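Local coordinates for protein death domain of pelle (Drosophila melanogaster, PDB 1D2Z) that binds the death domain of Tube, which recruits the Pelle serine/threonine kinase to the plasma membrane in the Toll receptor signalling that sets embryonic dorsoventral polarity, at residues A[40-52]-A[63-75]. Sequence-based numbering, arbitrary orientation.
Sequences AVKLYPDQVEQIS and NEFLNIWGGQYNH
E64 receives Q50 where two near-antiparallel helices of the six-helix death-domain bundle, 45-52 and 63-73, meet at an axis angle of 150°. Q50 NE2 donates to E64 OE2 at 2.6 Å, nearly along the acceptor's C-O axis, while the amide and carboxylate planes stand 50° apart. At the next residue, F65 takes V41 CG2 at its ring edge, 3.7 Å from CE1, and I51 CD1 lies near the same ring plane; L37 of helix 34-40 also touches the F65 side chain. One turn on from E64, I68 spreads its two branches: CD1 lies 3.7 Å from I51 CG1, whereas CG2 touches the Q47 amide, 3.5 Å from Q47 NE2. W69 offers a face to V41, whose CG1 sits 3.9 Å from the centroid of the five-membered ring in a CH-pi contact. Beyond it, Q72 OE1 accepts from a water and from K34 of the neighbouring Tube chain. Q47, extended beyond CG, uses both ends of its amide: Q47 OE1 accepts from Y44 N at 2.8 Å through an in-plane lone pair, and Q47 NE2 donates to Y73 OH at 2.9 Å. An alanine here would probably leave Y73 OH and Y44 N without these partners and partly uncover I68 CG2. The Q47-Y73 bond is nearly straight, its N-H...O angle 166°.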
loop_
_atom_site.group_PDB
_atom_site.type_symbol
_atom_site.label_atom_id
_atom_site.label_comp_id
_atom_site.label_asym_id
_atom_site.label_seq_id
_atom_site.Cartn_x
_atom_site.Cartn_y
_atom_site.Cartn_z
ATOM N N ALA A 40 10.617 -0.644 14.693
ATOM C CA ALA A 40 10.415 -2.089 14.705
ATOM C C ALA A 40 10.002 -2.680 13.357
ATOM O O ALA A 40 10.344 -3.821 13.051
ATOM C CB ALA A 40 9.404 -2.478 15.781
ATOM N N VAL A 41 9.216 -1.932 12.585
ATOM C CA VAL A 41 8.778 -2.412 11.270
ATOM C C VAL A 41 9.638 -1.805 10.161
ATOM O O VAL A 41 9.385 -2.009 8.977
ATOM C CB VAL A 41 7.282 -2.099 11.008
ATOM C CG1 VAL A 41 6.421 -2.710 12.104
ATOM C CG2 VAL A 41 7.059 -0.604 10.918
ATOM N N LYS A 42 10.641 -1.032 10.565
ATOM C CA LYS A 42 11.573 -0.398 9.642
ATOM C C LYS A 42 10.947 0.553 8.627
ATOM O O LYS A 42 11.228 0.460 7.431
ATOM C CB LYS A 42 12.412 -1.464 8.918
ATOM C CG LYS A 42 13.212 -2.358 9.848
ATOM C CD LYS A 42 14.001 -3.406 9.074
ATOM C CE LYS A 42 14.735 -4.351 10.023
ATOM N NZ LYS A 42 15.481 -5.426 9.299
ATOM N N LEU A 43 10.089 1.458 9.092
ATOM C CA LEU A 43 9.483 2.443 8.200
ATOM C C LEU A 43 10.617 3.317 7.665
ATOM O O LEU A 43 11.632 3.509 8.346
ATOM C CB LEU A 43 8.472 3.330 8.943
ATOM C CG LEU A 43 7.117 2.738 9.348
ATOM C CD1 LEU A 43 6.199 3.866 9.836
ATOM C CD2 LEU A 43 6.482 2.042 8.160
ATOM N N TYR A 44 10.438 3.844 6.459
ATOM C CA TYR A 44 11.446 4.688 5.830
ATOM C C TYR A 44 11.435 6.109 6.394
ATOM O O TYR A 44 10.448 6.539 7.007
ATOM C CB TYR A 44 11.267 4.685 4.308
ATOM C CG TYR A 44 11.690 3.380 3.664
ATOM C CD1 TYR A 44 10.784 2.326 3.521
ATOM C CD2 TYR A 44 13.002 3.189 3.218
ATOM C CE1 TYR A 44 11.171 1.116 2.956
ATOM C CE2 TYR A 44 13.401 1.973 2.648
ATOM C CZ TYR A 44 12.481 0.945 2.522
ATOM O OH TYR A 44 12.863 -0.261 1.974
ATOM N N PRO A 45 12.536 6.862 6.191
ATOM C CA PRO A 45 12.651 8.234 6.693
ATOM C C PRO A 45 11.463 9.146 6.390
ATOM O O PRO A 45 11.015 9.882 7.262
ATOM C CB PRO A 45 13.937 8.731 6.027
ATOM C CG PRO A 45 14.761 7.505 5.941
ATOM C CD PRO A 45 13.755 6.484 5.445
ATOM N N ASP A 46 10.949 9.091 5.167
ATOM C CA ASP A 46 9.822 9.934 4.796
ATOM C C ASP A 46 8.560 9.558 5.581
ATOM O O ASP A 46 7.753 10.427 5.918
ATOM C CB ASP A 46 9.555 9.843 3.296
ATOM C CG ASP A 46 9.065 11.151 2.719
ATOM O OD1 ASP A 46 7.835 11.383 2.718
ATOM O OD2 ASP A 46 9.918 11.956 2.278
ATOM N N GLN A 47 8.397 8.263 5.859
ATOM C CA GLN A 47 7.248 7.759 6.616
ATOM C C GLN A 47 7.362 8.194 8.080
ATOM O O GLN A 47 6.397 8.697 8.667
ATOM C CB GLN A 47 7.168 6.234 6.488
ATOM C CG GLN A 47 7.046 5.793 5.031
ATOM C CD GLN A 47 7.035 4.294 4.837
ATOM O OE1 GLN A 47 7.955 3.585 5.259
ATOM N NE2 GLN A 47 6.011 3.801 4.142
ATOM N N VAL A 48 8.563 8.048 8.638
ATOM C CA VAL A 48 8.858 8.444 10.012
ATOM C C VAL A 48 8.593 9.942 10.179
ATOM O O VAL A 48 7.946 10.367 11.139
ATOM C CB VAL A 48 10.342 8.138 10.376
ATOM C CG1 VAL A 48 10.680 8.673 11.758
ATOM C CG2 VAL A 48 10.600 6.638 10.321
ATOM N N GLU A 49 9.066 10.733 9.218
ATOM C CA GLU A 49 8.879 12.180 9.255
ATOM C C GLU A 49 7.407 12.563 9.131
ATOM O O GLU A 49 6.960 13.522 9.753
ATOM C CB GLU A 49 9.698 12.859 8.151
ATOM C CG GLU A 49 9.637 14.390 8.168
ATOM C CD GLU A 49 9.978 14.987 9.530
ATOM O OE1 GLU A 49 10.925 14.497 10.192
ATOM O OE2 GLU A 49 9.296 15.954 9.936
ATOM N N GLN A 50 6.661 11.812 8.328
ATOM C CA GLN A 50 5.235 12.065 8.141
ATOM C C GLN A 50 4.518 11.889 9.486
ATOM O O GLN A 50 3.637 12.674 9.828
ATOM C CB GLN A 50 4.663 11.112 7.083
ATOM C CG GLN A 50 3.158 11.248 6.824
ATOM C CD GLN A 50 2.664 10.288 5.751
ATOM O OE1 GLN A 50 3.378 9.994 4.792
ATOM N NE2 GLN A 50 1.437 9.795 5.907
ATOM N N ILE A 51 4.930 10.885 10.261
ATOM C CA ILE A 51 4.330 10.641 11.574
ATOM C C ILE A 51 4.716 11.768 12.531
ATOM O O ILE A 51 3.853 12.362 13.182
ATOM C CB ILE A 51 4.793 9.300 12.198
ATOM C CG1 ILE A 51 4.423 8.125 11.281
ATOM C CG2 ILE A 51 4.146 9.121 13.572
ATOM C CD1 ILE A 51 5.079 6.812 11.659
ATOM N N SER A 52 6.016 12.043 12.616
ATOM C CA SER A 52 6.533 13.102 13.480
ATOM C C SER A 52 5.827 14.408 13.150
ATOM O O SER A 52 5.377 15.121 14.045
ATOM C CB SER A 52 8.045 13.270 13.281
ATOM O OG SER A 52 8.527 14.414 13.966
ATOM N N ASN A 63 -1.967 6.860 15.325
ATOM C CA ASN A 63 -2.978 6.723 14.273
ATOM C C ASN A 63 -2.305 6.875 12.906
ATOM O O ASN A 63 -2.645 6.173 11.952
ATOM C CB ASN A 63 -4.080 7.774 14.419
ATOM C CG ASN A 63 -5.129 7.661 13.330
ATOM O OD1 ASN A 63 -5.760 6.613 13.169
ATOM N ND2 ASN A 63 -5.302 8.730 12.559
ATOM N N GLU A 64 -1.353 7.802 12.825
ATOM C CA GLU A 64 -0.624 8.038 11.584
ATOM C C GLU A 64 0.215 6.804 11.260
ATOM O O GLU A 64 0.342 6.420 10.101
ATOM C CB GLU A 64 0.254 9.287 11.698
ATOM C CG GLU A 64 0.838 9.744 10.357
ATOM C CD GLU A 64 -0.235 10.020 9.307
ATOM O OE1 GLU A 64 -1.339 10.481 9.666
ATOM O OE2 GLU A 64 0.022 9.758 8.118
ATOM N N PHE A 65 0.798 6.193 12.290
ATOM C CA PHE A 65 1.581 4.976 12.088
ATOM C C PHE A 65 0.653 3.903 11.496
ATOM O O PHE A 65 1.029 3.207 10.545
ATOM C CB PHE A 65 2.197 4.478 13.405
ATOM C CG PHE A 65 2.782 3.094 13.313
ATOM C CD1 PHE A 65 4.039 2.889 12.755
ATOM C CD2 PHE A 65 2.049 1.986 13.739
ATOM C CE1 PHE A 65 4.557 1.597 12.613
ATOM C CE2 PHE A 65 2.556 0.696 13.604
ATOM C CZ PHE A 65 3.817 0.499 13.035
ATOM N N LEU A 66 -0.553 3.766 12.053
ATOM C CA LEU A 66 -1.499 2.777 11.531
ATOM C C LEU A 66 -1.904 3.119 10.098
ATOM O O LEU A 66 -2.094 2.226 9.282
ATOM C CB LEU A 66 -2.750 2.677 12.406
ATOM C CG LEU A 66 -2.591 2.099 13.817
ATOM C CD1 LEU A 66 -3.960 2.046 14.503
ATOM C CD2 LEU A 66 -1.980 0.710 13.746
ATOM N N ASN A 67 -2.055 4.413 9.810
ATOM C CA ASN A 67 -2.425 4.866 8.467
ATOM C C ASN A 67 -1.367 4.428 7.451
ATOM O O ASN A 67 -1.696 3.949 6.366
ATOM C CB ASN A 67 -2.572 6.395 8.423
ATOM C CG ASN A 67 -3.906 6.886 8.996
ATOM O OD1 ASN A 67 -4.865 6.129 9.115
ATOM N ND2 ASN A 67 -3.961 8.166 9.343
ATOM N N ILE A 68 -0.098 4.571 7.822
ATOM C CA ILE A 68 1.008 4.195 6.942
ATOM C C ILE A 68 1.224 2.683 6.862
ATOM O O ILE A 68 1.121 2.086 5.787
ATOM C CB ILE A 68 2.337 4.889 7.382
ATOM C CG1 ILE A 68 2.199 6.408 7.242
ATOM C CG2 ILE A 68 3.513 4.390 6.539
ATOM C CD1 ILE A 68 3.295 7.211 7.924
ATOM N N TRP A 69 1.508 2.067 8.004
ATOM C CA TRP A 69 1.778 0.633 8.062
ATOM C C TRP A 69 0.564 -0.225 7.686
ATOM O O TRP A 69 0.689 -1.190 6.933
ATOM C CB TRP A 69 2.306 0.276 9.454
ATOM C CG TRP A 69 2.929 -1.075 9.556
ATOM C CD1 TRP A 69 3.997 -1.553 8.834
ATOM C CD2 TRP A 69 2.534 -2.130 10.434
ATOM N NE1 TRP A 69 4.284 -2.841 9.213
ATOM C CE2 TRP A 69 3.404 -3.222 10.194
ATOM C CE3 TRP A 69 1.528 -2.263 11.403
ATOM C CZ2 TRP A 69 3.298 -4.426 10.890
ATOM C CZ3 TRP A 69 1.423 -3.465 12.094
ATOM C CH2 TRP A 69 2.302 -4.530 11.833
ATOM N N GLY A 70 -0.612 0.146 8.180
ATOM C CA GLY A 70 -1.808 -0.614 7.856
ATOM C C GLY A 70 -2.345 -0.267 6.479
ATOM O O GLY A 70 -2.725 -1.144 5.709
ATOM N N GLY A 71 -2.343 1.021 6.159
ATOM C CA GLY A 71 -2.845 1.470 4.876
ATOM C C GLY A 71 -2.086 0.974 3.665
ATOM O O GLY A 71 -2.622 0.213 2.860
ATOM N N GLN A 72 -0.828 1.376 3.535
ATOM C CA GLN A 72 -0.043 0.960 2.377
ATOM C C GLN A 72 0.277 -0.530 2.299
ATOM O O GLN A 72 0.182 -1.129 1.230
ATOM C CB GLN A 72 1.263 1.753 2.282
ATOM C CG GLN A 72 2.124 1.327 1.097
ATOM C CD GLN A 72 3.463 2.028 1.039
ATOM O OE1 GLN A 72 3.583 3.216 1.374
ATOM N NE2 GLN A 72 4.484 1.297 0.599
ATOM N N TYR A 73 0.657 -1.126 3.424
ATOM C CA TYR A 73 1.038 -2.540 3.437
ATOM C C TYR A 73 -0.085 -3.537 3.673
ATOM O O TYR A 73 0.153 -4.742 3.704
ATOM C CB TYR A 73 2.196 -2.754 4.406
ATOM C CG TYR A 73 3.316 -1.769 4.162
ATOM C CD1 TYR A 73 4.263 -1.997 3.164
ATOM C CD2 TYR A 73 3.397 -0.583 4.886
ATOM C CE1 TYR A 73 5.257 -1.072 2.892
ATOM C CE2 TYR A 73 4.389 0.359 4.620
ATOM C CZ TYR A 73 5.318 0.101 3.620
ATOM O OH TYR A 73 6.315 0.998 3.361
ATOM N N ASN A 74 -1.304 -3.032 3.841
ATOM C CA ASN A 74 -2.482 -3.881 4.023
ATOM C C ASN A 74 -2.309 -4.936 5.119
ATOM O O ASN A 74 -2.662 -6.096 4.928
ATOM C CB ASN A 74 -2.824 -4.556 2.681
ATOM C CG ASN A 74 -4.267 -5.039 2.606
ATOM O OD1 ASN A 74 -5.147 -4.516 3.294
ATOM N ND2 ASN A 74 -4.515 -6.037 1.758
ATOM N N HIS A 75 -1.733 -4.542 6.253
ATOM C CA HIS A 75 -1.528 -5.476 7.357
ATOM C C HIS A 75 -2.813 -5.730 8.139
ATOM O O HIS A 75 -3.708 -4.880 8.175
ATOM C CB HIS A 75 -0.409 -4.998 8.283
ATOM C CG HIS A 75 0.961 -5.183 7.711
ATOM N ND1 HIS A 75 1.409 -6.398 7.242
ATOM C CD2 HIS A 75 1.978 -4.309 7.523
ATOM C CE1 HIS A 75 2.645 -6.266 6.793
ATOM N NE2 HIS A 75 3.015 -5.008 6.952
HETATM O O HOH W 1 3.162 5.323 3.238
#